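Local coordinates for protein Rubredoxin\:oxygen oxidoreductase (Desulfovibrio gigas, PDB 1E5D) that catalyses the four-electron reduction of one oxygen molecule to two water molecules, with a diiron centre and flavin mononucleotide as its cofactors, at residues G14-N19 against N170-E175; I72-I77 against K99-S104; D157-I162 against A218-C223; M287-C292 against P320-T325; N336-A341 against D365-P370. One frame throughout, in Å; residues are numbered along the deposited sequence.

Interaction 1 of 5, residues G14-N19 against N170-E175; sequences GAIDWN and NIAASE
Trp18 and Ala172 mark the closest backbone approach, with their CA atoms 5.4 Å apart; no hydrogen bond joins the two segments. Residues 15-17 form the end of a strand, after which the chain turns off into a loop. Residues 170-175 are irregular, and Ala172 is backbone hydrogen-bonded to Met31, as Asp17 is to Thr33. Across the contact, side chains of Ile16 and Trp18 meet the Ala172 methyl and the backbone of the loop. Ala172 points its methyl at the strand end, where Ala172 CB meets CG2 of Ile16 at 3.7 Å. That branch of Ile16 lies anti to the backbone N, with CG1 beside the N instead (chi1 -44°), and the split sends the two arms of the residue to different neighbours: CD1, at the end of the other arm, sits close to the carbonyl O of Ala173. Trp18 folds back over the pair. The Trp18 ring receives Ile16 CG2 and Ala172 CB on one face, 3.9 and 4.1 Å above the plane and both offset toward the rim. The far end of the indole reaches further along the loop, where Trp18 CH2 comes within 3.9 Å of Ser174 N. The Asp17 side chain lies about 11 Å from the diiron site. This partly solvent-exposed apolar patch belongs to the metallo-beta-lactamase fold: it ties strand 10-17 of the seven-stranded sheet to the loop that follows strand 160-164 of the other sheet.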
# COMPACT_ATOMS: atom_id res chain seq x y z
N GLY A 14 -22.01 7.89 -25.13
CA GLY A 14 -20.81 7.36 -24.52
C GLY A 14 -20.92 5.92 -24.08
O GLY A 14 -21.50 5.08 -24.77
N ALA A 15 -20.39 5.61 -22.90
CA ALA A 15 -20.40 4.23 -22.45
C ALA A 15 -20.54 4.11 -20.94
O ALA A 15 -19.92 4.85 -20.17
CB ALA A 15 -19.11 3.54 -22.89
N ILE A 16 -21.36 3.15 -20.56
CA ILE A 16 -21.52 2.72 -19.18
C ILE A 16 -20.47 1.65 -18.88
O ILE A 16 -20.43 0.62 -19.55
CB ILE A 16 -22.91 2.16 -18.87
CG1 ILE A 16 -24.06 2.97 -19.45
CG2 ILE A 16 -23.05 2.02 -17.36
CD1 ILE A 16 -25.19 3.26 -18.47
N ASP A 17 -19.64 1.92 -17.88
CA ASP A 17 -18.59 0.96 -17.55
C ASP A 17 -18.93 0.23 -16.25
O ASP A 17 -18.42 0.53 -15.17
CB ASP A 17 -17.27 1.70 -17.49
CG ASP A 17 -16.05 0.81 -17.46
OD1 ASP A 17 -16.19 -0.36 -17.05
OD2 ASP A 17 -14.96 1.28 -17.84
N TRP A 18 -19.82 -0.76 -16.36
CA TRP A 18 -20.28 -1.52 -15.21
C TRP A 18 -19.16 -2.13 -14.38
O TRP A 18 -19.27 -2.18 -13.15
CB TRP A 18 -21.17 -2.66 -15.69
CG TRP A 18 -22.36 -2.28 -16.50
CD1 TRP A 18 -22.46 -2.16 -17.85
CD2 TRP A 18 -23.65 -1.96 -15.97
NE1 TRP A 18 -23.74 -1.78 -18.20
CE2 TRP A 18 -24.48 -1.65 -17.06
CE3 TRP A 18 -24.16 -1.91 -14.67
CZ2 TRP A 18 -25.82 -1.30 -16.89
CZ3 TRP A 18 -25.49 -1.55 -14.51
CH2 TRP A 18 -26.30 -1.25 -15.61
N ASN A 19 -18.10 -2.61 -15.03
CA ASN A 19 -17.09 -3.40 -14.34
C ASN A 19 -15.96 -2.61 -13.70
O ASN A 19 -15.11 -3.20 -13.03
CB ASN A 19 -16.47 -4.40 -15.34
CG ASN A 19 -17.52 -5.33 -15.91
OD1 ASN A 19 -18.58 -5.51 -15.33
ND2 ASN A 19 -17.23 -5.94 -17.05
N ASN A 170 -19.00 8.39 -9.74
CA ASN A 170 -18.85 7.07 -10.35
C ASN A 170 -20.07 6.21 -10.07
O ASN A 170 -20.13 5.47 -9.09
CB ASN A 170 -17.56 6.43 -9.82
CG ASN A 170 -16.37 7.11 -10.46
OD1 ASN A 170 -15.36 7.36 -9.82
ND2 ASN A 170 -16.50 7.40 -11.75
N ILE A 171 -21.08 6.30 -10.93
CA ILE A 171 -22.26 5.47 -10.83
C ILE A 171 -22.60 4.85 -12.19
O ILE A 171 -22.91 5.59 -13.13
CB ILE A 171 -23.49 6.26 -10.34
CG1 ILE A 171 -23.34 6.82 -8.93
CG2 ILE A 171 -24.74 5.41 -10.45
CD1 ILE A 171 -24.61 7.47 -8.42
N ALA A 172 -22.54 3.53 -12.27
CA ALA A 172 -22.93 2.85 -13.51
C ALA A 172 -24.35 2.33 -13.32
O ALA A 172 -24.58 1.54 -12.41
CB ALA A 172 -21.98 1.72 -13.87
N ALA A 173 -25.28 2.78 -14.15
CA ALA A 173 -26.67 2.39 -13.91
C ALA A 173 -27.53 2.50 -15.15
O ALA A 173 -27.16 3.17 -16.12
CB ALA A 173 -27.25 3.25 -12.79
N SER A 174 -28.69 1.85 -15.13
CA SER A 174 -29.60 2.05 -16.26
C SER A 174 -30.14 3.48 -16.23
O SER A 174 -30.51 4.03 -17.27
CB SER A 174 -30.75 1.05 -16.25
OG SER A 174 -30.64 0.15 -15.16
N GLU A 175 -30.18 4.07 -15.05
CA GLU A 175 -30.70 5.40 -14.79
C GLU A 175 -29.63 6.45 -15.11
O GLU A 175 -28.53 6.36 -14.57
CB GLU A 175 -31.15 5.56 -13.35
CG GLU A 175 -32.16 4.62 -12.76
CD GLU A 175 -31.76 3.16 -12.71
OE1 GLU A 175 -31.00 2.73 -11.82
OE2 GLU A 175 -32.19 2.44 -13.64

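Interaction 2 of 5, residues I72-I77 against K99-S104; sequences IDYLVI and KIFTSS
Phe101 pushes the edge of its ring into the face of Tyr74, an edge-to-face pair with centroids 4.8 Å apart and planes at 85°. Phe101 CG lies anti to its carbonyl carbon (chi1 -65°), which puts the ring beside the tyrosine. The protruding atom is CE2, which stands above the tyrosine plane, offset toward the rim and nearest CD1. Lys99 lies alongside the same tyrosine, pointing the same way, with Lys99 CB 3.6 Å from Tyr74 CD1. Behind the pair, Val76 fits CG2 against the base of the phenylalanine, 3.7 Å from Phe101 CB. On the opposite face of the sheet the bumps are aliphatic; CG1 of Ile77 meets CG2 of Ile100 at 3.9 Å, while helix 88-95 packs over Leu75, Ile77 and Ile100. That helix lies between the two parallel strands in the chain, making a beta-alpha-beta crossover. The backbones are laced by a ladder that includes Leu75 N to Lys99 O (2.8 Å). Next to Ile77 and Ser103, water 1 donates to Ile77 O and accepts from Ser103 N. With backbone polar groups paired along the ladder and mainly apolar side chains between the strands, the contact relies on burial and shape fit rather than on charge.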
# COMPACT_ATOMS: atom_id res chain seq x y z
N ILE A 72 -20.66 16.10 -37.85
CA ILE A 72 -20.21 16.87 -36.70
C ILE A 72 -19.16 17.88 -37.15
O ILE A 72 -18.24 17.52 -37.89
CB ILE A 72 -19.61 16.00 -35.59
CG1 ILE A 72 -20.62 15.07 -34.90
CG2 ILE A 72 -18.87 16.87 -34.58
CD1 ILE A 72 -19.95 14.08 -33.97
N ASP A 73 -19.27 19.14 -36.73
CA ASP A 73 -18.27 20.10 -37.21
C ASP A 73 -17.26 20.41 -36.11
O ASP A 73 -16.08 20.63 -36.39
CB ASP A 73 -18.91 21.42 -37.65
CG ASP A 73 -20.02 21.28 -38.66
OD1 ASP A 73 -19.70 21.08 -39.86
OD2 ASP A 73 -21.20 21.38 -38.26
N TYR A 74 -17.78 20.46 -34.89
CA TYR A 74 -16.99 20.95 -33.77
C TYR A 74 -16.74 19.87 -32.72
O TYR A 74 -17.61 19.06 -32.40
CB TYR A 74 -17.70 22.12 -33.10
CG TYR A 74 -17.69 23.42 -33.87
CD1 TYR A 74 -16.71 23.70 -34.82
CD2 TYR A 74 -18.68 24.37 -33.65
CE1 TYR A 74 -16.73 24.89 -35.51
CE2 TYR A 74 -18.70 25.57 -34.33
CZ TYR A 74 -17.72 25.82 -35.27
OH TYR A 74 -17.74 27.01 -35.96
N LEU A 75 -15.52 19.93 -32.20
CA LEU A 75 -15.14 19.08 -31.08
C LEU A 75 -14.69 19.98 -29.94
O LEU A 75 -13.76 20.76 -30.13
CB LEU A 75 -14.05 18.08 -31.47
CG LEU A 75 -14.45 17.02 -32.50
CD1 LEU A 75 -13.25 16.21 -32.94
CD2 LEU A 75 -15.54 16.13 -31.94
N VAL A 76 -15.35 19.90 -28.79
CA VAL A 76 -14.87 20.72 -27.68
C VAL A 76 -14.18 19.83 -26.64
O VAL A 76 -14.84 19.02 -25.99
CB VAL A 76 -16.00 21.52 -27.01
CG1 VAL A 76 -15.50 22.14 -25.71
CG2 VAL A 76 -16.53 22.60 -27.94
N ILE A 77 -12.87 19.96 -26.49
CA ILE A 77 -12.17 19.13 -25.51
C ILE A 77 -11.84 19.93 -24.26
O ILE A 77 -10.98 20.80 -24.28
CB ILE A 77 -10.90 18.51 -26.08
CG1 ILE A 77 -11.09 17.93 -27.48
CG2 ILE A 77 -10.36 17.45 -25.13
CD1 ILE A 77 -12.17 16.85 -27.49
N LYS A 99 -13.36 22.22 -36.50
CA LYS A 99 -12.61 22.84 -35.42
C LYS A 99 -12.66 22.04 -34.13
O LYS A 99 -13.65 21.45 -33.72
CB LYS A 99 -13.13 24.26 -35.17
CG LYS A 99 -12.30 25.34 -35.86
CD LYS A 99 -13.16 26.51 -36.29
CE LYS A 99 -12.34 27.79 -36.33
NZ LYS A 99 -10.88 27.50 -36.26
N ILE A 100 -11.51 22.04 -33.48
CA ILE A 100 -11.38 21.43 -32.17
C ILE A 100 -11.21 22.55 -31.14
O ILE A 100 -10.19 23.25 -31.21
CB ILE A 100 -10.17 20.49 -32.07
CG1 ILE A 100 -10.23 19.30 -33.04
CG2 ILE A 100 -10.01 20.00 -30.64
CD1 ILE A 100 -8.95 18.51 -33.12
N PHE A 101 -12.18 22.68 -30.26
CA PHE A 101 -12.09 23.70 -29.22
C PHE A 101 -11.56 23.15 -27.90
O PHE A 101 -12.10 22.16 -27.40
CB PHE A 101 -13.46 24.36 -29.00
CG PHE A 101 -13.91 25.12 -30.24
CD1 PHE A 101 -13.45 26.40 -30.47
CD2 PHE A 101 -14.78 24.53 -31.14
CE1 PHE A 101 -13.85 27.09 -31.60
CE2 PHE A 101 -15.20 25.22 -32.26
CZ PHE A 101 -14.73 26.50 -32.48
N THR A 102 -10.54 23.80 -27.37
CA THR A 102 -9.96 23.43 -26.09
C THR A 102 -9.43 24.66 -25.36
O THR A 102 -9.22 25.73 -25.93
CB THR A 102 -8.83 22.39 -26.24
OG1 THR A 102 -8.53 21.84 -24.95
CG2 THR A 102 -7.56 23.04 -26.74
N SER A 103 -9.22 24.51 -24.05
CA SER A 103 -8.68 25.64 -23.30
C SER A 103 -7.23 25.87 -23.70
O SER A 103 -6.58 25.05 -24.35
CB SER A 103 -8.78 25.41 -21.80
OG SER A 103 -7.82 24.46 -21.37
N SER A 104 -6.71 27.03 -23.30
CA SER A 104 -5.31 27.29 -23.65
C SER A 104 -4.42 26.26 -22.97
O SER A 104 -3.52 25.68 -23.57
CB SER A 104 -4.94 28.72 -23.25
OG SER A 104 -3.82 28.73 -22.39
O HOH W 1 -9.39 21.95 -22.50

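Interaction 3 of 5, residues D157-I162 against A218-C223; sequences DEKVLI and APEFIC
Lys159 reaches Glu220 by two bends late in its chain, at chi3 (-125°) and chi4 (121°), while the glutamate turns to meet it at chi2 (118°). Lys159 NZ arrives on the syn side of OE2 of Glu220, slightly out of the carboxylate plane, and forms a salt bridge of 2.6 Å; its second bond, to Glu220 OE1, is weak. On the way Lys159 CD passes 3.4 Å from the carbonyl O of Ala218. The same lysine takes left-handed helical backbone angles, as the first residue of a G1 beta bulge does, with Lys159 and Val160 both facing Phe155. Lys159 O is gripped twice, by Glu220 N at 2.7 Å and more loosely by Phe221 N at 3.3 Å. From here strands 160-164 and 221-224 run parallel as neighbours in the six-stranded sheet of the metallo-beta-lactamase fold. Leu161 uses both its polar backbone atoms, giving N-H to Phe221 O and receiving Cys223 N on Leu161 O at 2.7 Å. Leu161 also rests CB against CG of Pro219, 4.0 Å away. The other face carries Val160, whose CG1 touches SG of Cys223 at 3.9 Å. Strand 4-7 packs on Val160 and Phe221 there, whereas helix 233-248 covers Pro219 and Ile222.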
# COMPACT_ATOMS: atom_id res chain seq x y z
N ASP A 157 -28.97 30.12 -22.47
CA ASP A 157 -30.41 30.04 -22.73
C ASP A 157 -30.97 28.70 -22.29
O ASP A 157 -31.96 28.66 -21.55
CB ASP A 157 -30.67 30.33 -24.21
CG ASP A 157 -30.43 31.81 -24.49
OD1 ASP A 157 -31.13 32.65 -23.89
OD2 ASP A 157 -29.52 32.10 -25.30
N GLU A 158 -30.37 27.59 -22.70
CA GLU A 158 -30.87 26.28 -22.29
C GLU A 158 -30.57 25.97 -20.82
O GLU A 158 -31.13 25.02 -20.28
CB GLU A 158 -30.27 25.18 -23.17
CG GLU A 158 -31.01 25.05 -24.49
CD GLU A 158 -30.36 25.88 -25.58
OE1 GLU A 158 -29.39 26.62 -25.28
OE2 GLU A 158 -30.82 25.78 -26.74
N LYS A 159 -29.69 26.77 -20.22
CA LYS A 159 -29.31 26.58 -18.82
C LYS A 159 -28.72 25.19 -18.61
O LYS A 159 -29.07 24.47 -17.68
CB LYS A 159 -30.51 26.82 -17.90
CG LYS A 159 -30.94 28.29 -17.88
CD LYS A 159 -31.79 28.60 -16.67
CE LYS A 159 -33.12 29.22 -17.07
NZ LYS A 159 -34.27 28.40 -16.59
N VAL A 160 -27.83 24.85 -19.53
CA VAL A 160 -27.12 23.59 -19.57
C VAL A 160 -25.64 23.81 -19.29
O VAL A 160 -24.94 24.46 -20.06
CB VAL A 160 -27.23 22.87 -20.93
CG1 VAL A 160 -26.63 21.48 -20.83
CG2 VAL A 160 -28.67 22.83 -21.41
N LEU A 161 -25.19 23.27 -18.16
CA LEU A 161 -23.78 23.31 -17.82
C LEU A 161 -23.15 21.94 -18.08
O LEU A 161 -23.55 20.95 -17.46
CB LEU A 161 -23.58 23.72 -16.36
CG LEU A 161 -22.13 23.85 -15.90
CD1 LEU A 161 -21.42 24.98 -16.63
CD2 LEU A 161 -22.09 24.04 -14.39
N ILE A 162 -22.21 21.90 -19.00
CA ILE A 162 -21.42 20.72 -19.31
C ILE A 162 -20.05 20.86 -18.64
O ILE A 162 -19.26 21.66 -19.15
CB ILE A 162 -21.29 20.53 -20.83
CG1 ILE A 162 -22.63 20.56 -21.57
CG2 ILE A 162 -20.52 19.25 -21.14
CD1 ILE A 162 -22.55 20.59 -23.07
N ALA A 218 -26.90 29.40 -13.55
CA ALA A 218 -27.92 28.74 -12.75
C ALA A 218 -28.60 27.64 -13.57
O ALA A 218 -29.65 27.83 -14.17
CB ALA A 218 -28.96 29.72 -12.24
N PRO A 219 -27.94 26.49 -13.58
CA PRO A 219 -28.30 25.40 -14.48
C PRO A 219 -29.62 24.71 -14.15
O PRO A 219 -30.04 24.66 -13.00
CB PRO A 219 -27.15 24.40 -14.29
CG PRO A 219 -26.06 25.17 -13.60
CD PRO A 219 -26.79 26.14 -12.72
N GLU A 220 -30.22 24.18 -15.20
CA GLU A 220 -31.37 23.29 -15.14
C GLU A 220 -30.89 21.85 -15.34
O GLU A 220 -31.53 20.89 -14.94
CB GLU A 220 -32.42 23.65 -16.19
CG GLU A 220 -33.77 24.02 -15.60
CD GLU A 220 -34.19 25.45 -15.89
OE1 GLU A 220 -34.82 25.67 -16.95
OE2 GLU A 220 -33.90 26.35 -15.08
N PHE A 221 -29.73 21.75 -15.96
CA PHE A 221 -29.01 20.53 -16.23
C PHE A 221 -27.52 20.66 -16.00
O PHE A 221 -26.87 21.53 -16.59
CB PHE A 221 -29.20 20.15 -17.70
CG PHE A 221 -30.58 19.64 -18.04
CD1 PHE A 221 -30.91 18.32 -17.79
CD2 PHE A 221 -31.52 20.49 -18.60
CE1 PHE A 221 -32.17 17.85 -18.11
CE2 PHE A 221 -32.78 20.03 -18.92
CZ PHE A 221 -33.10 18.71 -18.68
N ILE A 222 -26.95 19.79 -15.15
CA ILE A 222 -25.49 19.73 -15.12
C ILE A 222 -25.04 18.39 -15.70
O ILE A 222 -25.53 17.35 -15.27
CB ILE A 222 -24.88 19.90 -13.73
CG1 ILE A 222 -25.09 21.31 -13.18
CG2 ILE A 222 -23.40 19.52 -13.77
CD1 ILE A 222 -24.99 21.43 -11.67
N CYS A 223 -24.15 18.46 -16.67
CA CYS A 223 -23.69 17.33 -17.46
C CYS A 223 -22.20 17.07 -17.26
O CYS A 223 -21.36 17.68 -17.92
CB CYS A 223 -24.01 17.60 -18.94
SG CYS A 223 -25.75 17.97 -19.25

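Interaction 4 of 5, residues M287-C292 against P320-T325; sequences MWCKAC and PYVAGT
Cys289, just past the end of strand 283-288, sets its CB 3.9 Å from CB of Tyr321 on the first turn of helix 320-331. With SG beside its own backbone N (chi1 -70°), the Cys289 sulfur faces the helix and lies 4.2 Å from CG2 of Val322 and 3.9 Å from OG1 of Thr325. The carbonyl of Cys289 crosses to the helix through water 2, which donates both to that O and to Thr325 OG1. Thr325 OG1 in turn donates to Tyr321 O at 2.8 Å; Tyr321 O also takes the N-H of Thr325. Lys290 comes next, its bent chain crossing the tyrosine at about a right angle. Lys290 CD approaches the ring edge in its plane, 3.7 Å from Tyr321 CD2. Beyond it NZ bonds to Gly25 O of the second subunit and makes a salt bridge with Asp260. Tyr321 too faces the partner, meeting His294 of the second subunit edge-to-face. Ala291 N then closes the turn on Trp288 O at 3.0 Å. The Lys290 side chain lies about 8 Å from a bound flavin mononucleotide. In the flavodoxin-like domain this contact joins the turn after strand 283-288 to the start of helix 320-331, at the dimer interface.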
# COMPACT_ATOMS: atom_id res chain seq x y z
N MET A 287 -11.15 1.67 10.88
CA MET A 287 -10.81 1.06 9.60
C MET A 287 -9.41 0.45 9.55
O MET A 287 -8.41 1.14 9.73
CB MET A 287 -10.96 2.12 8.48
CG MET A 287 -12.27 2.88 8.63
SD MET A 287 -12.48 4.18 7.39
CE MET A 287 -13.02 3.19 6.00
N TRP A 288 -9.35 -0.84 9.28
CA TRP A 288 -8.14 -1.62 9.08
C TRP A 288 -7.58 -1.44 7.67
O TRP A 288 -8.27 -1.70 6.69
CB TRP A 288 -8.47 -3.09 9.33
CG TRP A 288 -7.31 -4.02 9.35
CD1 TRP A 288 -6.03 -3.70 9.66
CD2 TRP A 288 -7.31 -5.42 9.05
NE1 TRP A 288 -5.22 -4.81 9.57
CE2 TRP A 288 -5.99 -5.88 9.20
CE3 TRP A 288 -8.29 -6.34 8.67
CZ2 TRP A 288 -5.61 -7.21 8.99
CZ3 TRP A 288 -7.92 -7.66 8.46
CH2 TRP A 288 -6.59 -8.09 8.62
N CYS A 289 -6.34 -0.99 7.53
CA CYS A 289 -5.76 -0.80 6.21
C CYS A 289 -5.69 -2.07 5.39
O CYS A 289 -5.60 -2.04 4.16
CB CYS A 289 -4.34 -0.23 6.31
SG CYS A 289 -4.30 1.47 6.90
N LYS A 290 -5.72 -3.24 6.03
CA LYS A 290 -5.64 -4.45 5.20
C LYS A 290 -7.01 -4.77 4.60
O LYS A 290 -7.05 -5.56 3.65
CB LYS A 290 -5.14 -5.63 6.03
CG LYS A 290 -3.81 -6.21 5.62
CD LYS A 290 -2.66 -5.69 6.46
CE LYS A 290 -1.66 -6.80 6.75
NZ LYS A 290 -1.17 -6.68 8.16
N ALA A 291 -8.07 -4.18 5.10
CA ALA A 291 -9.44 -4.39 4.66
C ALA A 291 -10.05 -3.18 3.96
O ALA A 291 -11.12 -3.25 3.37
CB ALA A 291 -10.32 -4.73 5.87
N CYS A 292 -9.41 -2.02 4.03
CA CYS A 292 -10.04 -0.82 3.47
C CYS A 292 -9.12 -0.11 2.49
O CYS A 292 -7.98 0.20 2.80
CB CYS A 292 -10.43 0.17 4.57
SG CYS A 292 -11.59 -0.46 5.79
N PRO A 320 3.78 -0.57 5.95
CA PRO A 320 3.72 -0.09 4.58
C PRO A 320 2.36 0.48 4.20
O PRO A 320 2.25 1.55 3.62
CB PRO A 320 3.97 -1.36 3.77
CG PRO A 320 4.77 -2.24 4.67
CD PRO A 320 4.29 -1.96 6.06
N TYR A 321 1.31 -0.27 4.52
CA TYR A 321 -0.05 0.10 4.16
C TYR A 321 -0.49 1.35 4.90
O TYR A 321 -1.31 2.14 4.41
CB TYR A 321 -1.00 -1.05 4.45
CG TYR A 321 -0.87 -2.20 3.49
CD1 TYR A 321 -0.39 -1.98 2.20
CD2 TYR A 321 -1.21 -3.49 3.86
CE1 TYR A 321 -0.25 -3.02 1.30
CE2 TYR A 321 -1.08 -4.54 2.96
CZ TYR A 321 -0.60 -4.30 1.69
OH TYR A 321 -0.47 -5.33 0.79
N VAL A 322 0.05 1.54 6.10
CA VAL A 322 -0.24 2.79 6.80
C VAL A 322 0.46 3.96 6.10
O VAL A 322 -0.11 5.02 5.88
CB VAL A 322 0.16 2.73 8.28
CG1 VAL A 322 -0.10 4.07 8.94
CG2 VAL A 322 -0.62 1.62 8.98
N ALA A 323 1.71 3.74 5.75
CA ALA A 323 2.47 4.74 5.01
C ALA A 323 1.80 5.09 3.69
O ALA A 323 1.65 6.26 3.34
CB ALA A 323 3.89 4.26 4.75
N GLY A 324 1.38 4.07 2.93
CA GLY A 324 0.75 4.34 1.64
C GLY A 324 -0.52 5.14 1.77
O GLY A 324 -0.81 6.03 0.97
N THR A 325 -1.31 4.83 2.79
CA THR A 325 -2.56 5.55 3.03
C THR A 325 -2.33 6.98 3.46
O THR A 325 -3.03 7.91 3.06
CB THR A 325 -3.37 4.82 4.12
OG1 THR A 325 -3.62 3.49 3.62
CG2 THR A 325 -4.70 5.49 4.38
O HOH W 2 -4.97 0.89 3.38

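Interaction 5 of 5, residues N336-A341 against D365-P370; sequences NKIGGA and DMPATP
Ile338 and Asp365 form a single backbone bridge at the edge of the parallel five-stranded sheet of the flavodoxin-like domain, where the loop before strand 371-374 comes alongside strand 338-345. Asp365 serves with both backbone atoms. Asp365 N gives a nearly straight bond (168°) to Lys337 O at 3.1 Å, in the carbonyl plane. Asp365 O takes Gly339 N at 2.6 Å, the donor tilted out of the Asp365 carbonyl plane. Further on, water 3 links the backbones: it donates to Gly339 O at 2.7 Å and accepts from Ala368 N at 2.8 Å. The side-chain charges are met outside the contact, Asp365 OD2 by Lys399 in a salt bridge and Lys337 NZ by the carbonyl O atoms of Ile301 and Ala304. Apolar groups fill in round these bonds. Ile338 crosses Pro367 at about a right angle, with Ile338 CG2 3.6 Å from CD of the proline. Met366 starts out away from the strand, but its chain, bent at chi2 (-93°), curls back to lay SD 4.0 Å from the carbonyl C of Gly339. At the far end Ala341 CB rests 4.1 Å from CB of Pro370, and Pro370 CA lies 3.3 Å from Ala341 O, a bent CA-H...O contact.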
# COMPACT_ATOMS: atom_id res chain seq x y z
N ASN A 336 -8.98 21.21 8.43
CA ASN A 336 -9.79 21.34 9.63
C ASN A 336 -10.04 20.00 10.31
O ASN A 336 -11.16 19.58 10.56
CB ASN A 336 -11.14 22.00 9.34
CG ASN A 336 -11.07 23.11 8.31
OD1 ASN A 336 -10.42 24.14 8.47
ND2 ASN A 336 -11.80 22.87 7.22
N LYS A 337 -8.93 19.33 10.61
CA LYS A 337 -9.00 18.02 11.24
C LYS A 337 -8.13 17.98 12.48
O LYS A 337 -7.07 18.60 12.53
CB LYS A 337 -8.53 16.94 10.25
CG LYS A 337 -9.67 16.09 9.72
CD LYS A 337 -9.89 16.33 8.23
CE LYS A 337 -11.22 17.02 8.02
NZ LYS A 337 -12.23 16.20 7.31
N ILE A 338 -8.58 17.23 13.48
CA ILE A 338 -7.75 16.98 14.65
C ILE A 338 -7.06 15.63 14.49
O ILE A 338 -7.72 14.63 14.19
CB ILE A 338 -8.55 17.01 15.95
CG1 ILE A 338 -9.04 18.40 16.35
CG2 ILE A 338 -7.76 16.36 17.08
CD1 ILE A 338 -10.25 18.38 17.25
N GLY A 339 -5.76 15.60 14.67
CA GLY A 339 -4.98 14.39 14.56
C GLY A 339 -4.78 13.68 15.89
O GLY A 339 -4.99 14.26 16.95
N GLY A 340 -4.37 12.43 15.79
CA GLY A 340 -4.09 11.51 16.87
C GLY A 340 -3.19 10.39 16.37
O GLY A 340 -3.19 10.06 15.19
N ALA A 341 -2.42 9.80 17.28
CA ALA A 341 -1.54 8.70 16.89
C ALA A 341 -1.33 7.72 18.04
O ALA A 341 -1.43 8.03 19.22
CB ALA A 341 -0.21 9.21 16.40
N ASP A 365 -4.37 19.26 13.96
CA ASP A 365 -4.20 19.65 15.36
C ASP A 365 -4.02 18.41 16.23
O ASP A 365 -4.83 17.49 16.19
CB ASP A 365 -5.37 20.50 15.84
CG ASP A 365 -5.50 21.83 15.13
OD1 ASP A 365 -4.68 22.18 14.25
OD2 ASP A 365 -6.47 22.57 15.45
N MET A 366 -2.97 18.39 17.03
CA MET A 366 -2.58 17.31 17.92
C MET A 366 -2.67 17.71 19.38
O MET A 366 -1.67 17.88 20.08
CB MET A 366 -1.14 16.87 17.63
CG MET A 366 -0.83 16.70 16.15
SD MET A 366 -1.06 15.02 15.56
CE MET A 366 -0.54 14.05 16.97
N PRO A 367 -3.89 17.84 19.89
CA PRO A 367 -4.06 18.25 21.28
C PRO A 367 -3.50 17.22 22.25
O PRO A 367 -3.03 17.51 23.35
CB PRO A 367 -5.58 18.33 21.42
CG PRO A 367 -6.12 17.43 20.36
CD PRO A 367 -5.16 17.57 19.21
N ALA A 368 -3.54 15.95 21.84
CA ALA A 368 -3.05 14.91 22.75
C ALA A 368 -1.77 14.27 22.24
O ALA A 368 -1.53 14.09 21.05
CB ALA A 368 -4.15 13.90 22.96
N THR A 369 -0.93 13.91 23.20
CA THR A 369 0.32 13.22 22.98
C THR A 369 0.05 11.80 22.51
O THR A 369 -0.84 11.16 23.06
CB THR A 369 1.15 13.17 24.28
OG1 THR A 369 0.48 13.92 25.31
CG2 THR A 369 2.50 13.83 24.08
N PRO A 370 0.77 11.31 21.52
CA PRO A 370 0.58 9.92 21.08
C PRO A 370 0.82 8.94 22.21
O PRO A 370 1.76 9.09 22.99
CB PRO A 370 1.66 9.74 20.00
CG PRO A 370 1.86 11.13 19.48
CD PRO A 370 1.78 12.00 20.70
O HOH W 3 -3.76 14.69 19.35

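Interactions 1, 2 and 3 lie in the diiron domain, with side chains of Asp17, Ile77 and Ile162 about 11, 10 and 12 Å from the site. Interaction 2 is nested in the chain loop closed by interaction 1 and shares its sheet, whereas interaction 3 belongs to the other sheet and alternates with interaction 1 along the chain; the centres of 2 and 3 are 19 Å apart. Interactions 4 and 5 share the flavodoxin-like sheet, centres 19 Å apart; interaction 4 is about 42 Å from interaction 2, centre to centre. Flavin touches Tyr26, Glu81, Trp147 and Ile197 as well as the flavodoxin-like domain, consistent with flavin and diiron site meeting across the subunits.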